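Local atomic coordinates of Cel44C (Paenibacillus polymyxa, PDB entry 3ZQ9), a protein that hydrolyses beta-1,4-glucan backbones such as those of xyloglucan and cellulose, this chain probably being the family 44 catalytic part of a larger, multidomain enzyme. Residues 46-51 and 184-189; 358-363 and 391-396. The protein carries 2 engineered substitutions. One frame throughout, in Å; residues are numbered along the deposited sequence.

In the fold
Both contacts sit at the C-terminal ends of strands in one closed eight-stranded parallel beta/alpha barrel, the fold of the glycoside hydrolase part of this chain. Contact 1 joins the ends of strands 42-45 and 181-184, the second and fourth; contact 2 joins those of 353-359 and 387-390, the neighbouring seventh and eighth. Along the chain contact 1 closes before contact 2 opens, yet the barrel brings their centres to about 17 Å of each other. They face one pocket, and both touch the piperidine inhibitor and the glucose joined to its O4. Glu187 OE2 and Glu358 OE1 come within 3.9 Å, consistent with the paired acids of a glycosidase active site.

Contact 1. Residues 46-51 and 184-189; sequences GGNRMT and LDNEPA. With NOY ((2R,3S,4R,5R)-5-(hydroxymethyl)piperidine-2,3,4-triol), chain B; BGC (beta-D-glucopyranose), chain C.
The amide of Asn186 lays one face on the backbone of Gly47, CG standing 3.4 Å from Gly47 C, with the plane of the Asn48 amide turned 71° to it. Over a face of the Asn48 amide sits O3 of the inhibitor, 3.2 Å from CG; at its ends, ND2 is bonded to Asp65 and OD1 to a water (2.6 Å) shared with Glu187 OE1. These loops close the rim of a TIM barrel, and the Asn186-Glu187 pair just beyond the fourth strand resembles the Asn-Glu signature of clan GH-A. Glycine suits position 47: a side chain would jam against the preceding carbonyl and inhibitor O3. That O3 accepts a nearly straight bond from Asn48 N (2.8 Å); Glu187 OE2 accepts from the ring N of the inhibitor (2.8 Å) and is also hydrogen-bonded to His284.

Asp185 OD1 receives Asn186 N (2.7 Å) on its anti side. With an alanine here, the acceptor shared by Thr51 OG1, Asn186 N and Trp191 NE1 is gone, and Thr51 would probably be free to turn. Thr51 OG1, beside its backbone N (chi1 -72°), donates to Asp185 OD1 on the syn side at 2.6 Å, 29° out of plane, and accepts from a water (2.7 Å).

Contact 2. Residues 358-363 and 391-396; sequences EYSYGG and WKLKDG. With NOY ((2R,3S,4R,5R)-5-(hydroxymethyl)piperidine-2,3,4-triol), chain B; BGC (beta-D-glucopyranose), chain C; EDO (1,2-ethanediol), chain K.
Glu358 and Trp391 run side by side in the same direction, the carboxylate plane inclined only 27° to the indole. The end of the glutamate approaches the six-membered ring obliquely, with its CD 3.6 Å from Trp391 CE3, and OE1 rides above one face of the indole, displaced toward its rim. Over that face, again near the rim, comes C3 of the inhibitor. The indole owes this placing to a first torsion that sets CG anti to the backbone N (chi1 -177°), carrying the ring into the pocket. A broad, flat tryptophan suits the position because it can border the glutamate, the inhibitor and the glucose at once; its CZ2 lies 3.1 Å from O5 of the glucose.

Glutamate has the length to carry a carboxylate, extended beyond CG, to the inhibitor. OE1 accepts from the ring N at 2.6 Å, and OE2 lies 2.6 Å from O2, although the proton there may have another acceptor. Arg44 pairs with OE2 and Tyr286 with OE1, so both oxygens have protein partners that would limit rotation.

In the backbone, Trp391 N donates to Tyr359 O (3.0 Å, 163°), tying the two strand ends together. Ser360 turns CB toward Leu393 CD1 at 3.7 Å, while its OG accepts from Gly362 N in an ST turn and shares a water with Leu393 N. The other methyl of Leu393, CD2, reaches C6 of the inhibitor.

A carboxylate ending the seventh strand, bordered by a tryptophan just after the eighth, resembles the place where clan GH-A enzymes carry their nucleophile, in the sugar-binding pocket of a TIM barrel.

Contact 1. Residues 46-51 and 184-189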
loop_
_atom_site.group_PDB
_atom_site.type_symbol
_atom_site.label_atom_id
_atom_site.label_comp_id
_atom_site.label_asym_id
_atom_site.label_seq_id
_atom_site.Cartn_x
_atom_site.Cartn_y
_atom_site.Cartn_z
ATOM N N GLY A 46 4.581 -2.362 9.303
ATOM C CA GLY A 46 3.726 -3.550 9.057
ATOM C C GLY A 46 4.580 -4.646 8.504
ATOM O O GLY A 46 5.786 -4.465 8.371
ATOM N N GLY A 47 3.970 -5.791 8.195
ATOM C CA GLY A 47 4.734 -6.867 7.586
ATOM C C GLY A 47 5.047 -7.956 8.620
ATOM O O GLY A 47 4.624 -7.878 9.782
ATOM N N ASN A 48 5.797 -8.963 8.172
ATOM C CA ASN A 48 5.937 -10.236 8.909
ATOM C C ASN A 48 6.494 -10.002 10.313
ATOM O O ASN A 48 6.021 -10.574 11.294
ATOM C CB ASN A 48 6.882 -11.188 8.152
ATOM C CG ASN A 48 6.236 -11.787 6.904
ATOM O OD1 ASN A 48 5.026 -11.691 6.722
ATOM N ND2 ASN A 48 7.038 -12.454 6.073
ATOM N N ARG A 49 7.492 -9.138 10.418
ATOM C CA ARG A 49 8.087 -8.847 11.739
ATOM C C ARG A 49 7.116 -8.273 12.773
ATOM O O ARG A 49 7.364 -8.396 13.998
ATOM C CB ARG A 49 9.288 -7.893 11.568
ATOM C CG ARG A 49 10.582 -8.601 11.183
ATOM C CD ARG A 49 11.218 -9.207 12.388
ATOM N NE ARG A 49 12.513 -9.814 12.073
ATOM C CZ ARG A 49 13.389 -10.198 13.001
ATOM N NH1 ARG A 49 13.115 -10.044 14.297
ATOM N NH2 ARG A 49 14.588 -10.681 12.631
ATOM N N MET A 50 6.015 -7.671 12.323
ATOM C CA MET A 50 5.132 -6.992 13.281
ATOM C C MET A 50 4.168 -7.969 14.035
ATOM O O MET A 50 3.639 -7.618 15.097
ATOM C CB MET A 50 4.388 -5.815 12.621
ATOM C CG MET A 50 5.325 -4.654 12.244
ATOM S SD MET A 50 6.117 -3.963 13.719
ATOM C CE MET A 50 4.716 -3.290 14.592
ATOM N N THR A 51 4.002 -9.187 13.504
ATOM C CA THR A 51 3.036 -10.151 14.105
ATOM C C THR A 51 3.482 -10.468 15.540
ATOM O O THR A 51 2.650 -10.488 16.489
ATOM C CB THR A 51 3.020 -11.471 13.268
ATOM O OG1 THR A 51 2.347 -11.176 12.033
ATOM C CG2 THR A 51 2.269 -12.607 14.029
ATOM N N LEU A 184 -4.816 -4.974 11.912
ATOM C CA LEU A 184 -5.063 -6.193 12.663
ATOM C C LEU A 184 -4.040 -7.247 12.196
ATOM O O LEU A 184 -4.341 -8.088 11.363
ATOM C CB LEU A 184 -6.518 -6.677 12.444
ATOM C CG LEU A 184 -7.580 -5.641 12.863
ATOM C CD1 LEU A 184 -8.996 -6.157 12.433
ATOM C CD2 LEU A 184 -7.556 -5.379 14.325
ATOM N N ASP A 185 -2.825 -7.102 12.709
ATOM C CA ASP A 185 -1.713 -8.058 12.437
ATOM C C ASP A 185 -1.380 -7.976 10.938
ATOM O O ASP A 185 -1.507 -6.887 10.332
ATOM C CB ASP A 185 -2.103 -9.477 12.938
ATOM C CG ASP A 185 -0.893 -10.361 13.226
ATOM O OD1 ASP A 185 -0.253 -10.814 12.252
ATOM O OD2 ASP A 185 -0.596 -10.629 14.436
ATOM N N ASN A 186 -0.955 -9.098 10.340
ATOM C CA ASN A 186 -0.380 -9.099 8.983
ATOM C C ASN A 186 -0.541 -10.508 8.405
ATOM O O ASN A 186 -0.100 -11.485 9.038
ATOM C CB ASN A 186 1.136 -8.776 9.090
ATOM C CG ASN A 186 1.827 -8.787 7.735
ATOM O OD1 ASN A 186 2.594 -9.765 7.390
ATOM N ND2 ASN A 186 1.591 -7.778 6.966
ATOM N N GLU A 187 -1.193 -10.624 7.254
ATOM C CA GLU A 187 -1.218 -11.890 6.475
ATOM C C GLU A 187 -1.595 -13.118 7.339
ATOM O O GLU A 187 -0.848 -14.101 7.403
ATOM C CB GLU A 187 0.109 -12.118 5.723
ATOM C CG GLU A 187 0.435 -10.921 4.798
ATOM C CD GLU A 187 1.652 -11.134 3.875
ATOM O OE1 GLU A 187 2.411 -12.112 4.052
ATOM O OE2 GLU A 187 1.818 -10.290 2.914
ATOM N N PRO A 188 -2.801 -13.091 7.905
ATOM C CA PRO A 188 -3.209 -14.142 8.848
ATOM C C PRO A 188 -3.261 -15.540 8.184
ATOM O O PRO A 188 -2.996 -16.547 8.861
ATOM C CB PRO A 188 -4.619 -13.673 9.304
ATOM C CG PRO A 188 -5.118 -12.702 8.147
ATOM C CD PRO A 188 -3.790 -11.991 7.831
ATOM N N ALA A 189 -3.635 -15.610 6.909
ATOM C CA ALA A 189 -3.720 -16.897 6.185
ATOM C C ALA A 189 -2.342 -17.478 5.955
ATOM O O ALA A 189 -2.225 -18.668 5.585
ATOM C CB ALA A 189 -4.482 -16.731 4.794
HETATM O O4 NOY B . 8.743 -9.163 3.305
HETATM C C4 NOY B . 7.414 -9.717 3.265
HETATM C C3 NOY B . 6.468 -8.931 4.198
HETATM O O3 NOY B . 6.908 -8.981 5.555
HETATM C C2 NOY B . 5.053 -9.548 4.114
HETATM N N NOY B . 4.534 -9.557 2.732
HETATM C C7 NOY B . 5.447 -10.177 1.742
HETATM C C5 NOY B . 6.837 -9.537 1.851
HETATM C C6 NOY B . 7.793 -10.052 0.769
HETATM O O2 NOY B . 4.142 -8.864 4.973
HETATM O O6 NOY B . 7.883 -11.482 0.818
HETATM C C2 BGC C . 11.049 -9.735 3.659
HETATM C C3 BGC C . 12.051 -10.053 4.762
HETATM C C4 BGC C . 11.873 -9.012 5.876
HETATM C C5 BGC C . 10.453 -9.033 6.463
HETATM C C6 BGC C . 10.285 -7.924 7.502
HETATM C C1 BGC C . 9.649 -9.666 4.275
HETATM O O2 BGC C . 10.964 -10.774 2.710
HETATM O O3 BGC C . 13.390 -9.936 4.216
HETATM O O4 BGC C . 12.880 -9.178 6.866
HETATM O O5 BGC C . 9.578 -8.779 5.360
HETATM O O6 BGC C . 8.963 -7.977 8.035
HETATM O O HOH W 1 3.448 -13.722 6.089
HETATM O O HOH W 2 3.101 -11.837 9.484
#

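Contact 2. Residues 358-363 and 391-396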
loop_
_atom_site.group_PDB
_atom_site.type_symbol
_atom_site.label_atom_id
_atom_site.label_comp_id
_atom_site.label_asym_id
_atom_site.label_seq_id
_atom_site.Cartn_x
_atom_site.Cartn_y
_atom_site.Cartn_z
ATOM N N GLU A 358 0.690 -3.383 0.825
ATOM C CA GLU A 358 1.957 -3.811 0.225
ATOM C C GLU A 358 1.687 -4.121 -1.236
ATOM O O GLU A 358 0.655 -4.729 -1.536
ATOM C CB GLU A 358 2.495 -5.098 0.867
ATOM C CG GLU A 358 3.023 -4.941 2.336
ATOM C CD GLU A 358 3.558 -6.268 2.881
ATOM O OE1 GLU A 358 3.988 -7.133 2.049
ATOM O OE2 GLU A 358 3.548 -6.463 4.131
ATOM N N TYR A 359 2.626 -3.756 -2.108
ATOM C CA TYR A 359 2.621 -4.161 -3.525
ATOM C C TYR A 359 3.968 -3.798 -4.109
ATOM O O TYR A 359 4.690 -2.965 -3.555
ATOM C CB TYR A 359 1.495 -3.450 -4.315
ATOM C CG TYR A 359 1.684 -1.964 -4.524
ATOM C CD1 TYR A 359 1.342 -1.019 -3.509
ATOM C CD2 TYR A 359 2.131 -1.490 -5.748
ATOM C CE1 TYR A 359 1.485 0.361 -3.746
ATOM C CE2 TYR A 359 2.292 -0.120 -6.004
ATOM C CZ TYR A 359 1.950 0.797 -5.004
ATOM O OH TYR A 359 2.091 2.138 -5.287
ATOM N N SER A 360 4.295 -4.422 -5.232
ATOM C CA SER A 360 5.493 -4.099 -5.994
ATOM C C SER A 360 5.309 -4.731 -7.326
ATOM O O SER A 360 4.707 -5.826 -7.430
ATOM C CB SER A 360 6.729 -4.728 -5.353
ATOM O OG SER A 360 7.834 -4.591 -6.261
ATOM N N TYR A 361 5.820 -4.057 -8.351
ATOM C CA TYR A 361 5.763 -4.582 -9.718
ATOM C C TYR A 361 7.166 -5.039 -10.123
ATOM O O TYR A 361 7.383 -5.408 -11.283
ATOM C CB TYR A 361 5.221 -3.502 -10.694
ATOM C CG TYR A 361 3.709 -3.501 -10.580
ATOM C CD1 TYR A 361 3.093 -3.018 -9.403
ATOM C CD2 TYR A 361 2.908 -4.060 -11.595
ATOM C CE1 TYR A 361 1.700 -3.093 -9.243
ATOM C CE2 TYR A 361 1.494 -4.152 -11.445
ATOM C CZ TYR A 361 0.908 -3.678 -10.264
ATOM O OH TYR A 361 -0.461 -3.788 -10.066
ATOM N N GLY A 362 8.105 -5.044 -9.178
ATOM C CA GLY A 362 9.482 -5.537 -9.492
ATOM C C GLY A 362 10.241 -4.581 -10.428
ATOM O O GLY A 362 9.827 -3.429 -10.637
ATOM N N GLY A 363 11.355 -5.055 -10.994
ATOM C CA GLY A 363 12.189 -4.187 -11.856
ATOM C C GLY A 363 12.565 -2.876 -11.141
ATOM O O GLY A 363 12.546 -1.786 -11.765
ATOM N N TRP A 391 6.174 -1.959 -1.153
ATOM C CA TRP A 391 7.060 -2.801 -0.303
ATOM C C TRP A 391 8.329 -3.148 -1.125
ATOM O O TRP A 391 8.211 -3.631 -2.229
ATOM C CB TRP A 391 6.343 -4.105 0.123
ATOM C CG TRP A 391 7.227 -4.905 1.028
ATOM C CD1 TRP A 391 8.220 -5.777 0.627
ATOM C CD2 TRP A 391 7.227 -4.917 2.451
ATOM N NE1 TRP A 391 8.868 -6.291 1.730
ATOM C CE2 TRP A 391 8.286 -5.774 2.863
ATOM C CE3 TRP A 391 6.458 -4.270 3.431
ATOM C CZ2 TRP A 391 8.583 -6.018 4.228
ATOM C CZ3 TRP A 391 6.758 -4.514 4.803
ATOM C CH2 TRP A 391 7.827 -5.350 5.182
ATOM N N LYS A 392 9.514 -2.870 -0.583
ATOM C CA LYS A 392 10.771 -3.161 -1.264
ATOM C C LYS A 392 11.046 -4.675 -1.295
ATOM O O LYS A 392 11.415 -5.239 -0.261
ATOM C CB LYS A 392 11.933 -2.500 -0.495
ATOM C CG LYS A 392 11.895 -0.978 -0.453
ATOM C CD LYS A 392 13.126 -0.466 0.338
ATOM C CE LYS A 392 14.398 -0.612 -0.469
ATOM N NZ LYS A 392 15.582 -0.196 0.443
ATOM N N LEU A 393 10.940 -5.303 -2.476
ATOM C CA LEU A 393 11.272 -6.711 -2.590
ATOM C C LEU A 393 12.776 -6.874 -2.811
ATOM O O LEU A 393 13.306 -7.974 -2.686
ATOM C CB LEU A 393 10.549 -7.356 -3.770
ATOM C CG LEU A 393 9.033 -7.452 -3.590
ATOM C CD1 LEU A 393 8.446 -7.986 -4.872
ATOM C CD2 LEU A 393 8.670 -8.340 -2.370
ATOM N N LYS A 394 13.450 -5.800 -3.168
ATOM C CA LYS A 394 14.901 -5.827 -3.372
ATOM C C LYS A 394 15.496 -4.846 -2.364
ATOM O O LYS A 394 15.058 -3.696 -2.288
ATOM C CB LYS A 394 15.163 -5.366 -4.805
ATOM C CG LYS A 394 16.588 -5.099 -5.160
ATOM C CD LYS A 394 16.741 -5.377 -6.639
ATOM C CE LYS A 394 18.089 -5.064 -7.182
ATOM N NZ LYS A 394 17.787 -4.447 -8.518
ATOM N N ASP A 395 16.493 -5.295 -1.590
ATOM C CA ASP A 395 17.141 -4.442 -0.579
ATOM C C ASP A 395 18.058 -3.436 -1.263
ATOM O O ASP A 395 18.387 -3.615 -2.443
ATOM C CB ASP A 395 17.963 -5.289 0.417
ATOM C CG ASP A 395 17.071 -6.258 1.244
ATOM O OD1 ASP A 395 15.974 -5.863 1.653
ATOM O OD2 ASP A 395 17.509 -7.396 1.529
ATOM N N GLY A 396 18.442 -2.377 -0.548
ATOM C CA GLY A 396 19.323 -1.352 -1.134
ATOM C C GLY A 396 18.483 -0.357 -1.951
ATOM O O GLY A 396 17.256 -0.306 -1.804
HETATM O O4 NOY B . 8.743 -9.163 3.305
HETATM C C4 NOY B . 7.414 -9.717 3.265
HETATM C C3 NOY B . 6.468 -8.931 4.198
HETATM O O3 NOY B . 6.908 -8.981 5.555
HETATM C C2 NOY B . 5.053 -9.548 4.114
HETATM N N NOY B . 4.534 -9.557 2.732
HETATM C C7 NOY B . 5.447 -10.177 1.742
HETATM C C5 NOY B . 6.837 -9.537 1.851
HETATM C C6 NOY B . 7.793 -10.052 0.769
HETATM O O2 NOY B . 4.142 -8.864 4.973
HETATM O O6 NOY B . 7.883 -11.482 0.818
HETATM C C2 BGC C . 11.049 -9.735 3.659
HETATM C C3 BGC C . 12.051 -10.053 4.762
HETATM C C4 BGC C . 11.873 -9.012 5.876
HETATM C C5 BGC C . 10.453 -9.033 6.463
HETATM C C6 BGC C . 10.285 -7.924 7.502
HETATM C C1 BGC C . 9.649 -9.666 4.275
HETATM O O2 BGC C . 10.964 -10.774 2.710
HETATM O O3 BGC C . 13.390 -9.936 4.216
HETATM O O4 BGC C . 12.880 -9.178 6.866
HETATM O O5 BGC C . 9.578 -8.779 5.360
HETATM O O6 BGC C . 8.963 -7.977 8.035
HETATM C C1 EDO K . 20.730 -0.782 2.816
HETATM O O1 EDO K . 21.611 -1.883 2.528
HETATM C C2 EDO K . 19.421 -1.300 3.404
HETATM O O2 EDO K . 18.654 -1.999 2.422
HETATM O O HOH W 3 10.144 -4.251 -4.957
#